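Local coordinates for Non-ribosomal peptide synthetase (Methanobrevibacter ruminantium, PDB 6VTJ), which probably releases a finished peptide from its phosphopantetheine-armed carrier domain by NAD(P)H-dependent reduction of the thioester, through a reductase domain joined to that carrier, at residues 97-106 against 297-308; 363-372 against 467-477. All blocks are in the same frame, centred on the assembly; numbering follows the deposited sequence.

In the fold
Each contact has one segment in the reductase-type part of the chain, whose mostly parallel sheet and flanking helices are consistent with a Rossmann-type, short-chain-dehydrogenase-like fold. Both segments of contact 1 precede both of contact 2 along the chain. Their centres are about 32 Å apart, and their nearest atoms about 14 Å. Strand 313-322 connects them. Helix 291-308 of contact 1 packs on it, and strand 360-365 of contact 2 pairs with it in parallel. Contact 1 lays the segment that follows the carrier region against helix 291-308. Contact 2 brings the C-terminal part of the chain back to the end of a sheet strand, with the side chain of Met363 about 12 Å from the bound 4'-phosphopantetheine.

Contact 1: residues 97-106 against 297-308; sequences IIKNYNYGEI and FLAERAVLQAAT
Arg301 reaches from helix 291-308 to Tyr101, Tyr103 and the end of helix 94-99. From CB the chain runs to CG, anti to the backbone N (chi1 -170°), which touches Tyr101 CZ and Ile106 CD1. CD sits over the centre of the Tyr101 ring, 3.6 Å from its centroid, a CH-pi contact, and also meets Tyr103 CE1 at 3.4 Å. A bend at chi3 (76°) then lays the guanidinium flat on Tyr101, planes 9° apart, in an off-centre cation-pi stack. Leu298 CD2 lies against the other face. At the guanidinium edge, Arg301 NH1 bonds to Ile97 O at 2.9 Å. It also donates to Tyr103 OH. NH2 adds a weak bond to Ile97 O.

The arginine thus ties a carbonyl at the end of helix 94-99 to a helix packed on what is probably a Rossmann-type sheet. Tyr103 OH donates in turn to Ile98 O, in the carbonyl plane and on a lone pair. A leucine in place of Arg301 would probably leave Ile97 O without this donor and Tyr101 without its flat cationic partner.

Tyr101 OH donates to Gln305 OE1 at 2.6 Å, on a lone pair. Further along, Ile106 fits as a knob among Arg301, Leu304, Gln305 and Thr308.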
loop_
_atom_site.group_PDB
_atom_site.type_symbol
_atom_site.label_atom_id
_atom_site.label_comp_id
_atom_site.label_asym_id
_atom_site.label_seq_id
_atom_site.Cartn_x
_atom_site.Cartn_y
_atom_site.Cartn_z
ATOM N N ILE A 97 -2.725 -18.400 12.032
ATOM C CA ILE A 97 -3.378 -17.239 12.630
ATOM C C ILE A 97 -4.616 -16.849 11.823
ATOM O O ILE A 97 -5.672 -16.545 12.388
ATOM C CB ILE A 97 -2.370 -16.077 12.763
ATOM C CG1 ILE A 97 -1.304 -16.451 13.791
ATOM C CG2 ILE A 97 -3.054 -14.814 13.220
ATOM C CD1 ILE A 97 -0.113 -15.532 13.785
ATOM N N ILE A 98 -4.524 -16.915 10.492
ATOM C CA ILE A 98 -5.635 -16.504 9.642
ATOM C C ILE A 98 -6.806 -17.468 9.788
ATOM O O ILE A 98 -7.956 -17.051 9.984
ATOM C CB ILE A 98 -5.167 -16.401 8.181
ATOM C CG1 ILE A 98 -4.398 -15.096 7.967
ATOM C CG2 ILE A 98 -6.342 -16.490 7.229
ATOM C CD1 ILE A 98 -3.383 -15.195 6.852
ATOM N N LYS A 99 -6.528 -18.775 9.717
ATOM C CA LYS A 99 -7.591 -19.774 9.686
ATOM C C LYS A 99 -8.124 -20.146 11.068
ATOM O O LYS A 99 -9.239 -20.669 11.161
ATOM C CB LYS A 99 -7.102 -21.033 8.967
ATOM C CG LYS A 99 -6.861 -20.834 7.481
ATOM C CD LYS A 99 -6.175 -22.046 6.885
ATOM C CE LYS A 99 -6.041 -21.937 5.372
ATOM N NZ LYS A 99 -4.924 -22.791 4.856
ATOM N N ASN A 100 -7.374 -19.886 12.139
ATOM C CA ASN A 100 -7.802 -20.284 13.482
ATOM C C ASN A 100 -8.635 -19.155 14.080
ATOM O O ASN A 100 -8.205 -18.410 14.962
ATOM C CB ASN A 100 -6.606 -20.620 14.362
ATOM C CG ASN A 100 -7.008 -20.916 15.788
ATOM O OD1 ASN A 100 -7.930 -21.707 16.033
ATOM N ND2 ASN A 100 -6.341 -20.264 16.743
ATOM N N TYR A 101 -9.865 -19.043 13.593
ATOM C CA TYR A 101 -10.691 -17.892 13.923
ATOM C C TYR A 101 -12.117 -18.204 13.524
ATOM O O TYR A 101 -12.357 -18.864 12.507
ATOM C CB TYR A 101 -10.195 -16.627 13.201
ATOM C CG TYR A 101 -10.647 -15.320 13.833
ATOM C CD1 TYR A 101 -9.895 -14.709 14.831
ATOM C CD2 TYR A 101 -11.804 -14.693 13.416
ATOM C CE1 TYR A 101 -10.295 -13.513 15.400
ATOM C CE2 TYR A 101 -12.220 -13.494 13.986
ATOM C CZ TYR A 101 -11.462 -12.912 14.977
ATOM O OH TYR A 101 -11.868 -11.729 15.543
ATOM N N ASN A 102 -13.049 -17.738 14.339
ATOM C CA ASN A 102 -14.472 -17.833 14.057
ATOM C C ASN A 102 -14.929 -16.484 13.501
ATOM O O ASN A 102 -15.034 -15.505 14.242
ATOM C CB ASN A 102 -15.234 -18.210 15.327
ATOM C CG ASN A 102 -16.654 -18.651 15.042
ATOM O OD1 ASN A 102 -17.314 -18.115 14.143
ATOM N ND2 ASN A 102 -17.144 -19.620 15.814
ATOM N N TYR A 103 -15.200 -16.429 12.201
ATOM C CA TYR A 103 -15.593 -15.182 11.552
ATOM C C TYR A 103 -17.097 -14.917 11.603
ATOM O O TYR A 103 -17.575 -14.039 10.886
ATOM C CB TYR A 103 -15.114 -15.175 10.096
ATOM C CG TYR A 103 -13.604 -15.105 9.959
ATOM C CD1 TYR A 103 -12.943 -13.878 9.939
ATOM C CD2 TYR A 103 -12.839 -16.259 9.857
ATOM C CE1 TYR A 103 -11.562 -13.804 9.815
ATOM C CE2 TYR A 103 -11.441 -16.194 9.743
ATOM C CZ TYR A 103 -10.816 -14.960 9.721
ATOM O OH TYR A 103 -9.445 -14.884 9.610
ATOM N N GLY A 104 -17.852 -15.638 12.433
ATOM C CA GLY A 104 -19.299 -15.485 12.415
ATOM C C GLY A 104 -19.761 -14.092 12.799
ATOM O O GLY A 104 -20.557 -13.470 12.086
ATOM N N GLU A 105 -19.265 -13.580 13.931
ATOM C CA GLU A 105 -19.741 -12.294 14.439
ATOM C C GLU A 105 -19.337 -11.134 13.527
ATOM O O GLU A 105 -20.130 -10.204 13.283
ATOM C CB GLU A 105 -19.201 -12.069 15.848
ATOM C CG GLU A 105 -19.897 -12.888 16.918
ATOM C CD GLU A 105 -19.612 -12.367 18.313
ATOM O OE1 GLU A 105 -18.720 -12.927 18.994
ATOM O OE2 GLU A 105 -20.277 -11.388 18.725
ATOM N N ILE A 106 -18.100 -11.158 13.040
ATOM C CA ILE A 106 -17.662 -10.160 12.070
ATOM C C ILE A 106 -18.571 -10.176 10.843
ATOM O O ILE A 106 -19.013 -9.126 10.376
ATOM C CB ILE A 106 -16.189 -10.399 11.696
ATOM C CG1 ILE A 106 -15.281 -9.862 12.792
ATOM C CG2 ILE A 106 -15.870 -9.779 10.358
ATOM C CD1 ILE A 106 -13.824 -10.065 12.522
ATOM N N PHE A 297 -4.786 -7.346 6.304
ATOM C CA PHE A 297 -5.934 -8.192 6.599
ATOM C C PHE A 297 -6.070 -8.435 8.098
ATOM O O PHE A 297 -7.182 -8.380 8.649
ATOM C CB PHE A 297 -5.811 -9.523 5.849
ATOM C CG PHE A 297 -6.795 -10.566 6.308
ATOM C CD1 PHE A 297 -6.474 -11.444 7.353
ATOM C CD2 PHE A 297 -8.041 -10.670 5.707
ATOM C CE1 PHE A 297 -7.387 -12.396 7.795
ATOM C CE2 PHE A 297 -8.959 -11.631 6.136
ATOM C CZ PHE A 297 -8.624 -12.500 7.189
ATOM N N LEU A 298 -4.952 -8.736 8.769
ATOM C CA LEU A 298 -4.997 -8.978 10.212
ATOM C C LEU A 298 -5.421 -7.719 10.954
ATOM O O LEU A 298 -6.160 -7.782 11.947
ATOM C CB LEU A 298 -3.626 -9.467 10.704
ATOM C CG LEU A 298 -3.180 -10.856 10.209
ATOM C CD1 LEU A 298 -1.741 -11.179 10.637
ATOM C CD2 LEU A 298 -4.148 -11.943 10.696
ATOM N N ALA A 299 -4.986 -6.557 10.471
ATOM C CA ALA A 299 -5.450 -5.312 11.064
ATOM C C ALA A 299 -6.962 -5.131 10.897
ATOM O O ALA A 299 -7.658 -4.747 11.846
ATOM C CB ALA A 299 -4.679 -4.154 10.449
ATOM N N GLU A 300 -7.488 -5.410 9.699
ATOM C CA GLU A 300 -8.926 -5.301 9.470
ATOM C C GLU A 300 -9.687 -6.199 10.426
ATOM O O GLU A 300 -10.707 -5.798 10.998
ATOM C CB GLU A 300 -9.272 -5.661 8.019
ATOM C CG GLU A 300 -9.024 -4.535 6.996
ATOM C CD GLU A 300 -9.726 -4.749 5.655
ATOM O OE1 GLU A 300 -10.688 -5.541 5.594
ATOM O OE2 GLU A 300 -9.330 -4.103 4.657
ATOM N N ARG A 301 -9.221 -7.437 10.581
ATOM C CA ARG A 301 -9.895 -8.368 11.486
ATOM C C ARG A 301 -9.857 -7.875 12.929
ATOM O O ARG A 301 -10.841 -8.017 13.659
ATOM C CB ARG A 301 -9.263 -9.750 11.385
ATOM C CG ARG A 301 -10.042 -10.838 12.103
ATOM C CD ARG A 301 -9.382 -12.188 11.865
ATOM N NE ARG A 301 -8.176 -12.339 12.666
ATOM C CZ ARG A 301 -7.425 -13.434 12.698
ATOM N NH1 ARG A 301 -7.737 -14.493 11.954
ATOM N NH2 ARG A 301 -6.351 -13.466 13.476
ATOM N N ALA A 302 -8.738 -7.288 13.363
ATOM C CA ALA A 302 -8.704 -6.716 14.710
ATOM C C ALA A 302 -9.718 -5.581 14.861
ATOM O O ALA A 302 -10.402 -5.461 15.901
ATOM C CB ALA A 302 -7.297 -6.226 15.036
ATOM N N VAL A 303 -9.824 -4.733 13.834
ATOM C CA VAL A 303 -10.728 -3.591 13.911
ATOM C C VAL A 303 -12.171 -4.075 14.021
ATOM O O VAL A 303 -12.936 -3.633 14.893
ATOM C CB VAL A 303 -10.522 -2.669 12.696
ATOM C CG1 VAL A 303 -11.633 -1.635 12.632
ATOM C CG2 VAL A 303 -9.146 -1.999 12.738
ATOM N N LEU A 304 -12.552 -5.029 13.164
ATOM C CA LEU A 304 -13.922 -5.546 13.192
ATOM C C LEU A 304 -14.209 -6.358 14.466
ATOM O O LEU A 304 -15.341 -6.335 14.972
ATOM C CB LEU A 304 -14.183 -6.379 11.936
ATOM C CG LEU A 304 -14.274 -5.572 10.628
ATOM C CD1 LEU A 304 -14.217 -6.449 9.371
ATOM C CD2 LEU A 304 -15.548 -4.738 10.621
ATOM N N GLN A 305 -13.214 -7.080 14.997
ATOM C CA GLN A 305 -13.369 -7.722 16.299
ATOM C C GLN A 305 -13.750 -6.710 17.381
ATOM O O GLN A 305 -14.738 -6.896 18.117
ATOM C CB GLN A 305 -12.068 -8.431 16.657
ATOM C CG GLN A 305 -12.121 -9.253 17.935
ATOM C CD GLN A 305 -10.801 -9.950 18.188
ATOM O OE1 GLN A 305 -10.338 -10.741 17.363
ATOM N NE2 GLN A 305 -10.170 -9.637 19.315
ATOM N N ALA A 306 -12.955 -5.635 17.507
ATOM C CA ALA A 306 -13.289 -4.586 18.474
ATOM C C ALA A 306 -14.694 -4.045 18.237
ATOM O O ALA A 306 -15.396 -3.678 19.190
ATOM C CB ALA A 306 -12.284 -3.440 18.405
ATOM N N ALA A 307 -15.109 -3.967 16.966
ATOM C CA ALA A 307 -16.479 -3.553 16.674
ATOM C C ALA A 307 -17.492 -4.544 17.229
ATOM O O ALA A 307 -18.549 -4.141 17.721
ATOM C CB ALA A 307 -16.684 -3.388 15.170
ATOM N N THR A 308 -17.199 -5.849 17.143
ATOM C CA THR A 308 -18.113 -6.837 17.718
ATOM C C THR A 308 -18.196 -6.686 19.219
ATOM O O THR A 308 -19.146 -7.178 19.827
ATOM C CB THR A 308 -17.716 -8.288 17.416
ATOM O OG1 THR A 308 -16.554 -8.650 18.179
ATOM C CG2 THR A 308 -17.453 -8.499 15.945
#

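Contact 2: residues 363-372 against 467-477; sequences MSQIDYVAKG and FDWPEADEEYL
Pro470 O is gripped by two side-chain amides. Gln365 NE2 donates to it at 3.0 Å, with a fairly straight N-H (160°), from above the carbonyl plane. Asn390 ND2, from a nearby loop, is the second donor. The bend at chi2 of Gln365 (96°) carries the amide alongside the proline ring, where OE1 lies 3.7 Å from Pro470 CG. The same OE1 meets the edge of the Trp469 ring, amide and indole nearly coplanar. Gln365 CG touches Tyr476 CZ, and NE2 lies over a face of that ring. Tyr476 OH bonds to Ser323 O.

Pro470 also lies over one face of the Tyr368 ring. Its CG stands over the centre, 3.8 Å from the centroid, a CH-pi contact. Phe467 comes to the edge of the same ring, and its CE2 approaches Tyr368 O. Trp469 slips its six-membered ring in beside the helix: CZ3 is 3.7 Å from Tyr368 CB, and CH2 meets Val369 CG2 at 3.8 Å. Beyond the proline, Met363 CB packs on Ala472 CB at 3.7 Å. Bends at chi2 and chi3 turn its CE to Leu477 CD2.

The contact joins the junction where strand 360-365 runs into helix 366-376 to the segment leading into helix 474-485. Asp473 N-caps that helix, its OD1 accepting from Tyr476 N. Gln365 is buried, yet its NE2 has Pro470 O as acceptor and its OE1 a weak bond from Asn390. This pairing probably offsets the cost of placing an amide among aromatic and aliphatic groups.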
loop_
_atom_site.group_PDB
_atom_site.type_symbol
_atom_site.label_atom_id
_atom_site.label_comp_id
_atom_site.label_asym_id
_atom_site.label_seq_id
_atom_site.Cartn_x
_atom_site.Cartn_y
_atom_site.Cartn_z
ATOM N N MET A 363 -6.855 5.619 -10.672
ATOM C CA MET A 363 -5.902 6.672 -10.325
ATOM C C MET A 363 -6.566 7.481 -9.216
ATOM O O MET A 363 -7.301 8.442 -9.461
ATOM C CB MET A 363 -5.526 7.504 -11.527
ATOM C CG MET A 363 -5.015 6.646 -12.686
ATOM S SD MET A 363 -3.325 6.064 -12.472
ATOM C CE MET A 363 -2.411 7.597 -12.670
ATOM N N SER A 364 -6.318 7.062 -7.982
ATOM C CA SER A 364 -6.945 7.679 -6.816
ATOM C C SER A 364 -6.093 8.868 -6.393
ATOM O O SER A 364 -5.123 8.722 -5.647
ATOM C CB SER A 364 -7.089 6.647 -5.704
ATOM O OG SER A 364 -7.969 5.602 -6.101
ATOM N N GLN A 365 -6.464 10.056 -6.885
ATOM C CA GLN A 365 -5.712 11.277 -6.613
ATOM C C GLN A 365 -5.715 11.584 -5.116
ATOM O O GLN A 365 -6.781 11.664 -4.491
ATOM C CB GLN A 365 -6.316 12.440 -7.401
ATOM C CG GLN A 365 -6.459 12.167 -8.926
ATOM C CD GLN A 365 -7.854 11.676 -9.333
ATOM O OE1 GLN A 365 -8.637 11.217 -8.499
ATOM N NE2 GLN A 365 -8.175 11.805 -10.622
ATOM N N ILE A 366 -4.513 11.782 -4.553
ATOM C CA ILE A 366 -4.319 11.767 -3.097
ATOM C C ILE A 366 -5.148 12.842 -2.393
ATOM O O ILE A 366 -5.584 12.647 -1.238
ATOM C CB ILE A 366 -2.815 11.892 -2.767
ATOM C CG1 ILE A 366 -2.521 11.512 -1.314
ATOM C CG2 ILE A 366 -2.350 13.300 -2.983
ATOM C CD1 ILE A 366 -2.772 10.080 -0.953
ATOM N N ASP A 367 -5.380 13.985 -3.049
ATOM C CA ASP A 367 -6.197 15.009 -2.402
ATOM C C ASP A 367 -7.650 14.563 -2.338
ATOM O O ASP A 367 -8.335 14.783 -1.332
ATOM C CB ASP A 367 -6.052 16.384 -3.097
ATOM C CG ASP A 367 -6.036 16.320 -4.633
ATOM O OD1 ASP A 367 -5.978 15.226 -5.237
ATOM O OD2 ASP A 367 -6.053 17.407 -5.256
ATOM N N TYR A 368 -8.110 13.849 -3.364
ATOM C CA TYR A 368 -9.457 13.317 -3.307
ATOM C C TYR A 368 -9.554 12.069 -2.430
ATOM O O TYR A 368 -10.598 11.862 -1.803
ATOM C CB TYR A 368 -9.973 13.088 -4.726
ATOM C CG TYR A 368 -10.451 14.395 -5.305
ATOM C CD1 TYR A 368 -9.543 15.338 -5.771
ATOM C CD2 TYR A 368 -11.809 14.710 -5.352
ATOM C CE1 TYR A 368 -9.970 16.538 -6.278
ATOM C CE2 TYR A 368 -12.246 15.918 -5.859
ATOM C CZ TYR A 368 -11.326 16.826 -6.317
ATOM O OH TYR A 368 -11.757 18.024 -6.816
ATOM N N VAL A 369 -8.487 11.258 -2.314
ATOM C CA VAL A 369 -8.513 10.185 -1.319
ATOM C C VAL A 369 -8.739 10.769 0.064
ATOM O O VAL A 369 -9.574 10.279 0.835
ATOM C CB VAL A 369 -7.224 9.349 -1.349
ATOM C CG1 VAL A 369 -7.267 8.310 -0.241
ATOM C CG2 VAL A 369 -7.060 8.665 -2.684
ATOM N N ALA A 370 -8.002 11.835 0.399
ATOM C CA ALA A 370 -8.136 12.412 1.741
ATOM C C ALA A 370 -9.524 13.025 1.961
ATOM O O ALA A 370 -10.125 12.854 3.038
ATOM C CB ALA A 370 -7.038 13.453 1.975
ATOM N N LYS A 371 -10.046 13.745 0.962
ATOM C CA LYS A 371 -11.423 14.236 1.060
ATOM C C LYS A 371 -12.409 13.096 1.294
ATOM O O LYS A 371 -13.317 13.211 2.123
ATOM C CB LYS A 371 -11.819 14.997 -0.203
ATOM C CG LYS A 371 -11.117 16.319 -0.405
ATOM C CD LYS A 371 -11.751 17.063 -1.559
ATOM C CE LYS A 371 -10.801 18.064 -2.185
ATOM N NZ LYS A 371 -11.490 18.798 -3.295
ATOM N N GLY A 372 -12.257 11.994 0.564
ATOM C CA GLY A 372 -13.177 10.885 0.721
ATOM C C GLY A 372 -13.053 10.186 2.060
ATOM O O GLY A 372 -14.047 9.670 2.586
ATOM N N PHE A 467 -19.632 13.851 -3.023
ATOM C CA PHE A 467 -18.295 13.550 -3.525
ATOM C C PHE A 467 -18.422 12.712 -4.792
ATOM O O PHE A 467 -19.027 11.632 -4.765
ATOM C CB PHE A 467 -17.482 12.814 -2.451
ATOM C CG PHE A 467 -16.111 12.381 -2.894
ATOM C CD1 PHE A 467 -15.945 11.350 -3.804
ATOM C CD2 PHE A 467 -14.978 12.995 -2.370
ATOM C CE1 PHE A 467 -14.683 10.962 -4.216
ATOM C CE2 PHE A 467 -13.701 12.608 -2.783
ATOM C CZ PHE A 467 -13.554 11.595 -3.704
ATOM N N ASP A 468 -17.842 13.196 -5.890
ATOM C CA ASP A 468 -17.639 12.407 -7.099
ATOM C C ASP A 468 -16.142 12.368 -7.401
ATOM O O ASP A 468 -15.415 13.326 -7.108
ATOM C CB ASP A 468 -18.393 12.991 -8.311
ATOM C CG ASP A 468 -19.874 12.613 -8.346
ATOM O OD1 ASP A 468 -20.375 12.021 -7.393
ATOM O OD2 ASP A 468 -20.553 12.903 -9.362
ATOM N N TRP A 469 -15.668 11.251 -7.992
ATOM C CA TRP A 469 -14.234 11.222 -8.300
ATOM C C TRP A 469 -13.944 11.988 -9.595
ATOM O O TRP A 469 -14.672 11.842 -10.575
ATOM C CB TRP A 469 -13.733 9.788 -8.442
ATOM C CG TRP A 469 -13.565 9.028 -7.134
ATOM C CD1 TRP A 469 -14.484 8.206 -6.540
ATOM C CD2 TRP A 469 -12.417 9.029 -6.280
ATOM N NE1 TRP A 469 -13.973 7.695 -5.371
ATOM C CE2 TRP A 469 -12.695 8.173 -5.202
ATOM C CE3 TRP A 469 -11.167 9.657 -6.333
ATOM C CZ2 TRP A 469 -11.773 7.942 -4.176
ATOM C CZ3 TRP A 469 -10.254 9.428 -5.305
ATOM C CH2 TRP A 469 -10.565 8.577 -4.247
ATOM N N PRO A 470 -12.879 12.795 -9.643
ATOM C CA PRO A 470 -12.513 13.435 -10.907
ATOM C C PRO A 470 -11.839 12.447 -11.831
ATOM O O PRO A 470 -11.030 11.620 -11.405
ATOM C CB PRO A 470 -11.534 14.538 -10.485
ATOM C CG PRO A 470 -10.947 14.074 -9.234
ATOM C CD PRO A 470 -11.987 13.203 -8.538
ATOM N N GLU A 471 -12.146 12.564 -13.116
ATOM C CA GLU A 471 -11.568 11.665 -14.102
ATOM C C GLU A 471 -10.067 11.888 -14.213
ATOM O O GLU A 471 -9.581 13.020 -14.182
ATOM C CB GLU A 471 -12.225 11.888 -15.458
ATOM C CG GLU A 471 -13.672 11.476 -15.474
ATOM C CD GLU A 471 -14.054 10.722 -16.728
ATOM O OE1 GLU A 471 -14.330 9.500 -16.622
ATOM O OE2 GLU A 471 -14.078 11.359 -17.816
ATOM N N ALA A 472 -9.326 10.793 -14.332
ATOM C CA ALA A 472 -7.894 10.865 -14.617
ATOM C C ALA A 472 -7.713 11.006 -16.127
ATOM O O ALA A 472 -7.268 10.091 -16.822
ATOM C CB ALA A 472 -7.163 9.642 -14.077
ATOM N N ASP A 473 -8.112 12.176 -16.639
ATOM C CA ASP A 473 -7.989 12.476 -18.060
ATOM C C ASP A 473 -6.541 12.822 -18.433
ATOM O O ASP A 473 -5.636 12.888 -17.583
ATOM C CB ASP A 473 -8.935 13.608 -18.457
ATOM C CG ASP A 473 -8.773 14.850 -17.591
ATOM O OD1 ASP A 473 -7.711 15.027 -16.961
ATOM O OD2 ASP A 473 -9.725 15.643 -17.519
ATOM N N GLU A 474 -6.339 13.074 -19.735
ATOM C CA GLU A 474 -4.998 13.339 -20.256
ATOM C C GLU A 474 -4.345 14.522 -19.550
ATOM O O GLU A 474 -3.172 14.448 -19.150
ATOM C CB GLU A 474 -5.036 13.580 -21.773
ATOM C CG GLU A 474 -3.615 13.594 -22.366
ATOM C CD GLU A 474 -3.546 13.560 -23.896
ATOM O OE1 GLU A 474 -3.706 14.622 -24.543
ATOM O OE2 GLU A 474 -3.292 12.464 -24.444
ATOM N N GLU A 475 -5.102 15.605 -19.351
ATOM C CA GLU A 475 -4.566 16.765 -18.645
ATOM C C GLU A 475 -4.065 16.370 -17.260
ATOM O O GLU A 475 -2.947 16.728 -16.864
ATOM C CB GLU A 475 -5.624 17.873 -18.557
ATOM C CG GLU A 475 -6.118 18.388 -19.937
ATOM C CD GLU A 475 -7.531 17.888 -20.312
ATOM O OE1 GLU A 475 -8.430 18.746 -20.508
ATOM O OE2 GLU A 475 -7.744 16.643 -20.409
ATOM N N TYR A 476 -4.871 15.610 -16.508
ATOM C CA TYR A 476 -4.397 15.193 -15.197
ATOM C C TYR A 476 -3.124 14.376 -15.339
ATOM O O TYR A 476 -2.125 14.634 -14.646
ATOM C CB TYR A 476 -5.467 14.401 -14.449
ATOM C CG TYR A 476 -4.890 13.621 -13.312
ATOM C CD1 TYR A 476 -4.456 14.263 -12.161
ATOM C CD2 TYR A 476 -4.746 12.241 -13.396
ATOM C CE1 TYR A 476 -3.924 13.555 -11.124
ATOM C CE2 TYR A 476 -4.223 11.519 -12.356
ATOM C CZ TYR A 476 -3.808 12.179 -11.227
ATOM O OH TYR A 476 -3.275 11.457 -10.189
ATOM N N LEU A 477 -3.119 13.427 -16.286
ATOM C CA LEU A 477 -1.931 12.602 -16.466
ATOM C C LEU A 477 -0.741 13.470 -16.854
ATOM O O LEU A 477 0.380 13.245 -16.381
ATOM C CB LEU A 477 -2.193 11.496 -17.497
ATOM C CG LEU A 477 -3.169 10.388 -17.058
ATOM C CD1 LEU A 477 -3.426 9.391 -18.191
ATOM C CD2 LEU A 477 -2.687 9.649 -15.782
#